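Local coordinates for adenosine monophosphate-protein transferase FICD homolog (Caenorhabditis elegans, PDB 5JJ6) that belongs to the Fic/DOC family and is mainly helical, with no strand, combining a compact Fic core with a separate N-terminal helical region, at residues B[115-120]-B[299-304]; B[265-270]-B[294-299]; B[273-278]-B[286-291]. All coordinates share one frame; numbering follows the deposited sequence.

Contact 1 (B[115-120]-B[299-304]); sequences DLRDEF and SGFPPV
Arg117, on the helix that begins at residue 89, faces Phe301 in the loop following helix 284-297, their CA atoms 6.4 Å apart; a helix here meets an irregular chain. The long Arg117 offers an aliphatic stem and a charged end. Its CG stands anti to the backbone N (chi1 169°), which carries the methylenes across the Phe301 ring at about a right angle. Arg117 CD sits over the ring face, 3.8 Å from the Phe301 centroid, as a CH-pi contact, while Arg117 CB lies near Phe301 CE2. The guanidinium is turned well away from parallel with the ring, so it is the aliphatic part of the arginine that packs on the aromatic face.

A bend at chi3 sends the polar end back toward its own helix. Arg117 NH2 forms a salt bridge with Asp118 OD1 at 2.9 Å, and NE donates to the same oxygen from the same face of the carboxylate, 3.2 Å between Arg117 NE and Asp118 OD1. This side-on grip should limit rotation of the guanidinium. Arg117 NH1 makes a weak, bent bond to Ser299 O at 3.4 Å.

One turn on, Phe120 receives Pro302 on one face, with Phe120 CE2 3.8 Å from Pro302 CD, an off-centre CH-pi contact. Apolar rings suit this junction, because Ile341 and Tyr344 of helix 327-346 also pack on both. The carbonyl of Gly300 lies near the plane of the Phe120 ring, at its edge.

Gly300 has positive phi (87°), a conformation that glycine tolerates because it has no CB to press on the preceding carbonyl. It occupies the C-prime position as Phe301 N reaches Met296 O and Gly300 N reaches Met297 O, the paired bonds of a Schellman motif ending a helix.

Contact 2 (B[265-270]-B[294-299]); sequences ERAAIA and LIMMRS
Apolar packing comes first: Ile295 lays its branched side chain against Ala267 and Ala270, which lie one turn apart on the facing helix. The CA atoms of Ala267 and Ile295 are only 5.8 Å apart, a closeness that small alanine side chains permit. The two branches of Ile295 divide the surface. With CG1 beside its backbone N (chi1 -62°) and the chain extended beyond, Ile295 CD1 reaches Ala270 CB at 3.4 Å; Ile295 CG2, set anti to that nitrogen, lies by the backbone N of Ala267, at 4.1 Å, and by CG and NE of Arg266. Beta-branched isoleucine thus covers more than one turn of its neighbour, and Leu253 of helix 239-254 also packs on it. Met296 adds a flexible filler: its CG meets Ala267 CB at 3.8 Å, and bends at chi2 and chi3 fold the sulfur back near the same methyl.

Both segments belong to an antiparallel helical hairpin, 263-277 followed by 284-297, in which the connection and the start of the second helix carry the Fic signature. The present contact lies at the end of the hairpin remote from that connection.

Polar contacts are fewer. Arg266 runs out past Ile295, bends at chi3, and presents the edge of its guanidinium to Ser299. NH2 of Arg266 gives a weak bond to Ser299 OG, 3.4 Å long with an N-H...O angle of 139° and with the hydroxyl near the guanidinium plane. A stronger partner holds the other terminal nitrogen: Arg266 NH1 donates to Thr258 O. The hydroxyl itself turns back to the helix just before it, Ser299 OG lying 3.4 Å from Ile295 O in another weak bond. A short serine suits this position, able to accept from the arginine while donating to a carbonyl one turn earlier.

Contact 3 (B[273-278]-B[286-291]); sequences KLVLVH and RTARLL. With SO4 (sulfate ion), chain D.
The Fic signature, His278 to Arg289, starts where helix 263-277 ends and runs into helix 284-297, and Leu274 and Val275, just before it, pack on Ala288 within it. The short segments of these helices are nearly antiparallel, at 159°, with axes 9.2 Å apart. Leu274, its CG anti to the backbone N (chi1 -175°), drives CD2 onto the Ala288 backbone, 3.6 Å from Ala288 CA. Leu291 CD2 meets Leu274 CD2 at 4.0 Å. Val275 CG2 touches Ala288 CB at 3.5 Å; the small Ala288 lets both larger side chains come close to the helix backbone.

The start of helix 284-297 is polar. Arg286 holds a sulfate, probably from the crystallisation liquor, through backbone and side chain together: Arg286 N donates a hydrogen bond to sulfate O4 at 3.0 Å, NE bonds the same oxygen, and Arg286 NH2 reaches sulfate O3 at 3.0 Å, nearly straight (172°). Gly285 N is also hydrogen-bonded to the sulfate. The Arg286 CA covers one face of the Arg289 guanidinium, whose nitrogens bind Thr144 O and Tyr314 OH. Backbone N-H groups and an arginine form an anion-binding site at a helix N terminus, consistent with the pocket of the Fic fold.

Overall arrangement
Contacts 2 and 3 are successive levels of one hairpin, helix 263-277 against helix 284-297, with centres about 12 Å apart. Contact 3 lies at the end bearing the Fic signature and the sulfate. Contact 2 lies toward the other end, and contact 1 continues from it through the shared Ser299, again with centres about 12 Å apart. Their join is also apolar: Val304 CG2 packs on Met296 CE at 3.6 Å. Contact 1 brings in helix 89-120 from far earlier in the sequence and is distant from the anion site, its centre about 22 Å from that of contact 3. Helix 284-297, with the loop that follows it, therefore runs from the sulfate site to helix 89-120.

Contact 1 (B[115-120]-B[299-304])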
# COMPACT_ATOMS: atom_id res chain seq x y z
N ASP B 115 -5.61 13.21 38.17
CA ASP B 115 -6.32 14.43 38.53
C ASP B 115 -6.03 15.51 37.48
O ASP B 115 -6.89 16.35 37.16
CB ASP B 115 -5.90 14.96 39.92
CG ASP B 115 -5.90 13.88 41.00
OD1 ASP B 115 -6.83 13.03 41.03
OD2 ASP B 115 -4.97 13.90 41.85
N LEU B 116 -4.86 15.43 36.87
CA LEU B 116 -4.53 16.37 35.81
C LEU B 116 -5.35 16.07 34.54
O LEU B 116 -5.72 16.98 33.79
CB LEU B 116 -3.04 16.33 35.53
CG LEU B 116 -2.49 17.29 34.49
CD1 LEU B 116 -2.79 18.71 34.94
CD2 LEU B 116 -1.00 17.08 34.35
N ARG B 117 -5.69 14.79 34.34
CA ARG B 117 -6.60 14.42 33.25
C ARG B 117 -7.99 14.96 33.52
O ARG B 117 -8.65 15.47 32.62
CB ARG B 117 -6.68 12.90 33.04
CG ARG B 117 -7.82 12.50 32.09
CD ARG B 117 -8.41 11.13 32.38
NE ARG B 117 -9.11 11.10 33.66
CZ ARG B 117 -9.47 9.98 34.30
NH1 ARG B 117 -9.21 8.79 33.77
NH2 ARG B 117 -10.10 10.06 35.47
N ASP B 118 -8.44 14.84 34.77
CA ASP B 118 -9.76 15.35 35.11
C ASP B 118 -9.82 16.86 34.90
O ASP B 118 -10.86 17.38 34.48
CB ASP B 118 -10.13 15.01 36.55
CG ASP B 118 -10.42 13.54 36.74
OD1 ASP B 118 -10.82 12.89 35.75
OD2 ASP B 118 -10.27 13.03 37.88
N GLU B 119 -8.72 17.56 35.11
CA GLU B 119 -8.77 19.00 34.89
C GLU B 119 -8.49 19.37 33.42
O GLU B 119 -8.76 20.49 32.98
CB GLU B 119 -7.80 19.71 35.84
CG GLU B 119 -7.01 20.87 35.24
CD GLU B 119 -6.08 21.54 36.23
OE1 GLU B 119 -6.21 21.26 37.45
OE2 GLU B 119 -5.24 22.35 35.79
N PHE B 120 -8.07 18.39 32.62
CA PHE B 120 -8.03 18.59 31.17
C PHE B 120 -9.43 18.59 30.56
O PHE B 120 -9.72 19.36 29.65
CB PHE B 120 -7.16 17.53 30.49
CG PHE B 120 -7.32 17.48 28.99
CD1 PHE B 120 -6.74 18.44 28.18
CD2 PHE B 120 -8.04 16.45 28.38
CE1 PHE B 120 -6.87 18.39 26.79
CE2 PHE B 120 -8.18 16.39 27.00
CZ PHE B 120 -7.59 17.37 26.20
N SER B 299 -10.42 6.39 27.78
CA SER B 299 -10.50 6.69 29.20
C SER B 299 -10.33 8.18 29.42
O SER B 299 -9.98 8.62 30.51
CB SER B 299 -9.44 5.92 29.97
OG SER B 299 -9.62 4.53 29.78
N GLY B 300 -10.57 8.97 28.37
CA GLY B 300 -10.60 10.41 28.50
C GLY B 300 -9.29 11.17 28.39
O GLY B 300 -9.24 12.34 28.73
N PHE B 301 -8.23 10.51 27.93
CA PHE B 301 -6.95 11.20 27.74
C PHE B 301 -6.85 11.79 26.35
O PHE B 301 -7.42 11.26 25.39
CB PHE B 301 -5.77 10.25 27.97
CG PHE B 301 -5.52 9.95 29.42
CD1 PHE B 301 -6.20 8.92 30.05
CD2 PHE B 301 -4.60 10.69 30.15
CE1 PHE B 301 -5.97 8.64 31.38
CE2 PHE B 301 -4.37 10.42 31.48
CZ PHE B 301 -5.05 9.40 32.10
N PRO B 302 -6.10 12.90 26.22
CA PRO B 302 -5.75 13.38 24.89
C PRO B 302 -4.80 12.39 24.25
O PRO B 302 -4.30 11.53 24.96
CB PRO B 302 -5.05 14.71 25.17
CG PRO B 302 -4.49 14.55 26.54
CD PRO B 302 -5.50 13.72 27.28
N PRO B 303 -4.53 12.50 22.95
CA PRO B 303 -3.56 11.57 22.34
C PRO B 303 -2.22 11.54 23.09
O PRO B 303 -1.73 12.58 23.55
CB PRO B 303 -3.41 12.11 20.92
CG PRO B 303 -4.74 12.68 20.64
CD PRO B 303 -5.20 13.32 21.92
N VAL B 304 -1.68 10.35 23.27
CA VAL B 304 -0.43 10.22 24.00
C VAL B 304 0.75 10.13 23.04
O VAL B 304 0.92 9.15 22.30
CB VAL B 304 -0.41 8.99 24.91
CG1 VAL B 304 0.97 8.83 25.52
CG2 VAL B 304 -1.46 9.13 25.99

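Contact 2 (B[265-270]-B[294-299])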
# COMPACT_ATOMS: atom_id res chain seq x y z
N GLU B 265 -1.89 1.73 33.20
CA GLU B 265 -1.31 0.40 33.30
C GLU B 265 -1.93 -0.57 32.29
O GLU B 265 -1.24 -1.38 31.67
CB GLU B 265 -1.46 -0.12 34.72
CG GLU B 265 -0.44 -1.17 35.05
CD GLU B 265 -0.36 -1.44 36.53
OE1 GLU B 265 -0.88 -0.61 37.31
OE2 GLU B 265 0.25 -2.47 36.90
N ARG B 266 -3.25 -0.47 32.12
CA ARG B 266 -3.97 -1.23 31.11
C ARG B 266 -3.32 -1.01 29.73
O ARG B 266 -3.08 -1.95 28.96
CB ARG B 266 -5.45 -0.84 31.12
CG ARG B 266 -6.31 -1.64 30.19
CD ARG B 266 -7.79 -1.53 30.56
NE ARG B 266 -8.27 -0.15 30.59
CZ ARG B 266 -8.90 0.41 31.62
NH1 ARG B 266 -9.12 -0.29 32.73
NH2 ARG B 266 -9.29 1.67 31.55
N ALA B 267 -3.05 0.26 29.41
CA ALA B 267 -2.43 0.66 28.16
C ALA B 267 -1.01 0.10 27.99
O ALA B 267 -0.66 -0.46 26.95
CB ALA B 267 -2.40 2.18 28.07
N ALA B 268 -0.18 0.26 29.02
CA ALA B 268 1.17 -0.27 28.98
C ALA B 268 1.16 -1.79 28.76
O ALA B 268 1.92 -2.33 27.94
CB ALA B 268 1.90 0.07 30.26
N ILE B 269 0.29 -2.48 29.47
CA ILE B 269 0.25 -3.93 29.37
C ILE B 269 -0.24 -4.35 27.97
O ILE B 269 0.26 -5.31 27.39
CB ILE B 269 -0.66 -4.56 30.46
CG1 ILE B 269 -0.09 -4.29 31.85
CG2 ILE B 269 -0.80 -6.07 30.25
CD1 ILE B 269 -1.06 -4.66 32.96
N ALA B 270 -1.20 -3.61 27.43
CA ALA B 270 -1.67 -3.86 26.07
C ALA B 270 -0.52 -3.74 25.07
O ALA B 270 -0.27 -4.66 24.28
CB ALA B 270 -2.75 -2.90 25.72
N LEU B 294 -5.33 4.38 21.76
CA LEU B 294 -6.75 4.10 21.73
C LEU B 294 -7.25 3.87 23.15
O LEU B 294 -8.17 4.55 23.60
CB LEU B 294 -7.02 2.89 20.84
CG LEU B 294 -8.39 2.22 20.94
CD1 LEU B 294 -9.45 3.17 20.45
CD2 LEU B 294 -8.39 0.95 20.11
N ILE B 295 -6.64 2.92 23.85
CA ILE B 295 -6.99 2.65 25.24
C ILE B 295 -6.96 3.91 26.12
O ILE B 295 -7.86 4.15 26.92
CB ILE B 295 -6.06 1.61 25.85
CG1 ILE B 295 -6.20 0.30 25.10
CG2 ILE B 295 -6.36 1.41 27.32
CD1 ILE B 295 -5.36 -0.76 25.69
N MET B 296 -5.92 4.72 25.97
CA MET B 296 -5.80 5.93 26.78
C MET B 296 -6.88 6.97 26.46
O MET B 296 -7.32 7.70 27.35
CB MET B 296 -4.44 6.56 26.56
CG MET B 296 -3.32 5.77 27.14
SD MET B 296 -3.38 6.06 28.90
CE MET B 296 -2.79 7.75 29.00
N MET B 297 -7.32 7.02 25.21
CA MET B 297 -8.30 8.02 24.77
C MET B 297 -9.72 7.61 25.19
O MET B 297 -10.53 8.47 25.56
CB MET B 297 -8.24 8.22 23.26
CG MET B 297 -6.97 8.93 22.76
SD MET B 297 -7.06 9.55 21.05
CE MET B 297 -8.07 11.02 21.25
N ARG B 298 -10.01 6.32 25.16
CA ARG B 298 -11.32 5.85 25.59
C ARG B 298 -11.50 6.04 27.09
O ARG B 298 -12.60 5.84 27.61
CB ARG B 298 -11.54 4.40 25.19
CG ARG B 298 -11.32 4.19 23.71
CD ARG B 298 -12.04 2.99 23.16
NE ARG B 298 -12.05 1.87 24.09
CZ ARG B 298 -13.08 1.05 24.22
NH1 ARG B 298 -14.17 1.25 23.49
NH2 ARG B 298 -13.02 0.03 25.09
N SER B 299 -10.42 6.39 27.78
CA SER B 299 -10.50 6.69 29.20
C SER B 299 -10.33 8.18 29.42
O SER B 299 -9.98 8.62 30.51
CB SER B 299 -9.44 5.92 29.97
OG SER B 299 -9.62 4.53 29.78

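Contact 3 (B[273-278]-B[286-291])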
# COMPACT_ATOMS: atom_id res chain seq x y z
N LYS B 273 1.89 -6.72 25.52
CA LYS B 273 1.33 -7.97 25.02
C LYS B 273 1.35 -8.02 23.50
O LYS B 273 1.79 -9.02 22.92
CB LYS B 273 -0.09 -8.18 25.55
CG LYS B 273 -0.18 -8.44 27.08
CD LYS B 273 -1.55 -9.02 27.46
CE LYS B 273 -1.68 -10.40 26.82
NZ LYS B 273 -3.07 -10.91 26.77
N LEU B 274 0.89 -6.96 22.85
CA LEU B 274 0.86 -6.92 21.40
C LEU B 274 2.28 -7.00 20.83
O LEU B 274 2.56 -7.76 19.90
CB LEU B 274 0.16 -5.65 20.88
CG LEU B 274 -0.04 -5.59 19.35
CD1 LEU B 274 -0.88 -6.73 18.84
CD2 LEU B 274 -0.64 -4.29 18.92
N VAL B 275 3.20 -6.22 21.40
CA VAL B 275 4.57 -6.23 20.91
C VAL B 275 5.20 -7.62 21.06
O VAL B 275 6.00 -8.04 20.22
CB VAL B 275 5.44 -5.20 21.65
CG1 VAL B 275 6.93 -5.48 21.41
CG2 VAL B 275 5.07 -3.79 21.23
N LEU B 276 4.83 -8.35 22.11
CA LEU B 276 5.41 -9.66 22.31
C LEU B 276 4.79 -10.76 21.45
O LEU B 276 5.50 -11.63 20.97
CB LEU B 276 5.33 -10.06 23.79
CG LEU B 276 6.76 -10.16 24.35
CD1 LEU B 276 7.47 -8.80 24.25
CD2 LEU B 276 6.76 -10.66 25.78
N VAL B 277 3.48 -10.72 21.22
CA VAL B 277 2.89 -11.65 20.26
C VAL B 277 3.42 -11.36 18.85
O VAL B 277 3.76 -12.28 18.09
CB VAL B 277 1.35 -11.56 20.23
CG1 VAL B 277 0.78 -12.49 19.17
CG2 VAL B 277 0.77 -11.91 21.57
N HIS B 278 3.50 -10.06 18.53
CA HIS B 278 3.94 -9.53 17.22
C HIS B 278 3.33 -10.29 16.03
O HIS B 278 4.01 -11.03 15.32
CB HIS B 278 5.48 -9.44 17.13
CG HIS B 278 6.21 -10.75 17.17
ND1 HIS B 278 6.49 -11.47 16.03
CD2 HIS B 278 6.75 -11.44 18.20
CE1 HIS B 278 7.16 -12.56 16.36
NE2 HIS B 278 7.32 -12.57 17.67
N ARG B 286 4.43 0.41 15.82
CA ARG B 286 3.52 1.51 15.51
C ARG B 286 2.08 1.18 15.88
O ARG B 286 1.37 2.00 16.48
CB ARG B 286 3.58 1.87 14.02
CG ARG B 286 4.71 2.80 13.60
CD ARG B 286 4.78 2.86 12.09
NE ARG B 286 5.60 1.76 11.60
CZ ARG B 286 5.69 1.38 10.34
NH1 ARG B 286 5.02 2.01 9.38
NH2 ARG B 286 6.47 0.35 10.04
N THR B 287 1.64 -0.03 15.54
CA THR B 287 0.28 -0.45 15.85
C THR B 287 0.08 -0.58 17.35
O THR B 287 -0.99 -0.29 17.86
CB THR B 287 -0.05 -1.77 15.16
OG1 THR B 287 0.33 -1.69 13.78
CG2 THR B 287 -1.55 -2.07 15.27
N ALA B 288 1.11 -1.04 18.05
CA ALA B 288 1.12 -1.16 19.51
C ALA B 288 1.01 0.20 20.20
O ALA B 288 0.33 0.33 21.23
CB ALA B 288 2.36 -1.89 19.97
N ARG B 289 1.74 1.18 19.70
CA ARG B 289 1.64 2.52 20.27
C ARG B 289 0.26 3.06 19.97
O ARG B 289 -0.31 3.83 20.75
CB ARG B 289 2.74 3.45 19.74
CG ARG B 289 4.12 3.04 20.20
CD ARG B 289 5.20 4.04 19.87
NE ARG B 289 5.53 4.10 18.45
CZ ARG B 289 6.23 3.17 17.82
NH1 ARG B 289 6.65 2.09 18.48
NH2 ARG B 289 6.50 3.30 16.52
N LEU B 290 -0.27 2.67 18.82
CA LEU B 290 -1.60 3.11 18.43
C LEU B 290 -2.63 2.56 19.40
O LEU B 290 -3.47 3.29 19.90
CB LEU B 290 -1.90 2.66 17.00
CG LEU B 290 -2.80 3.58 16.19
CD1 LEU B 290 -2.24 5.00 16.13
CD2 LEU B 290 -2.95 2.99 14.80
N LEU B 291 -2.51 1.27 19.69
CA LEU B 291 -3.40 0.55 20.59
C LEU B 291 -3.35 1.16 21.99
O LEU B 291 -4.40 1.40 22.62
CB LEU B 291 -3.01 -0.92 20.66
CG LEU B 291 -3.89 -1.77 21.56
CD1 LEU B 291 -5.35 -1.52 21.26
CD2 LEU B 291 -3.54 -3.24 21.40
S SO4 D . 7.60 -1.19 13.49
O1 SO4 D . 8.49 -0.25 14.19
O2 SO4 D . 7.68 -2.56 14.05
O3 SO4 D . 7.92 -1.30 12.05
O4 SO4 D . 6.26 -0.62 13.69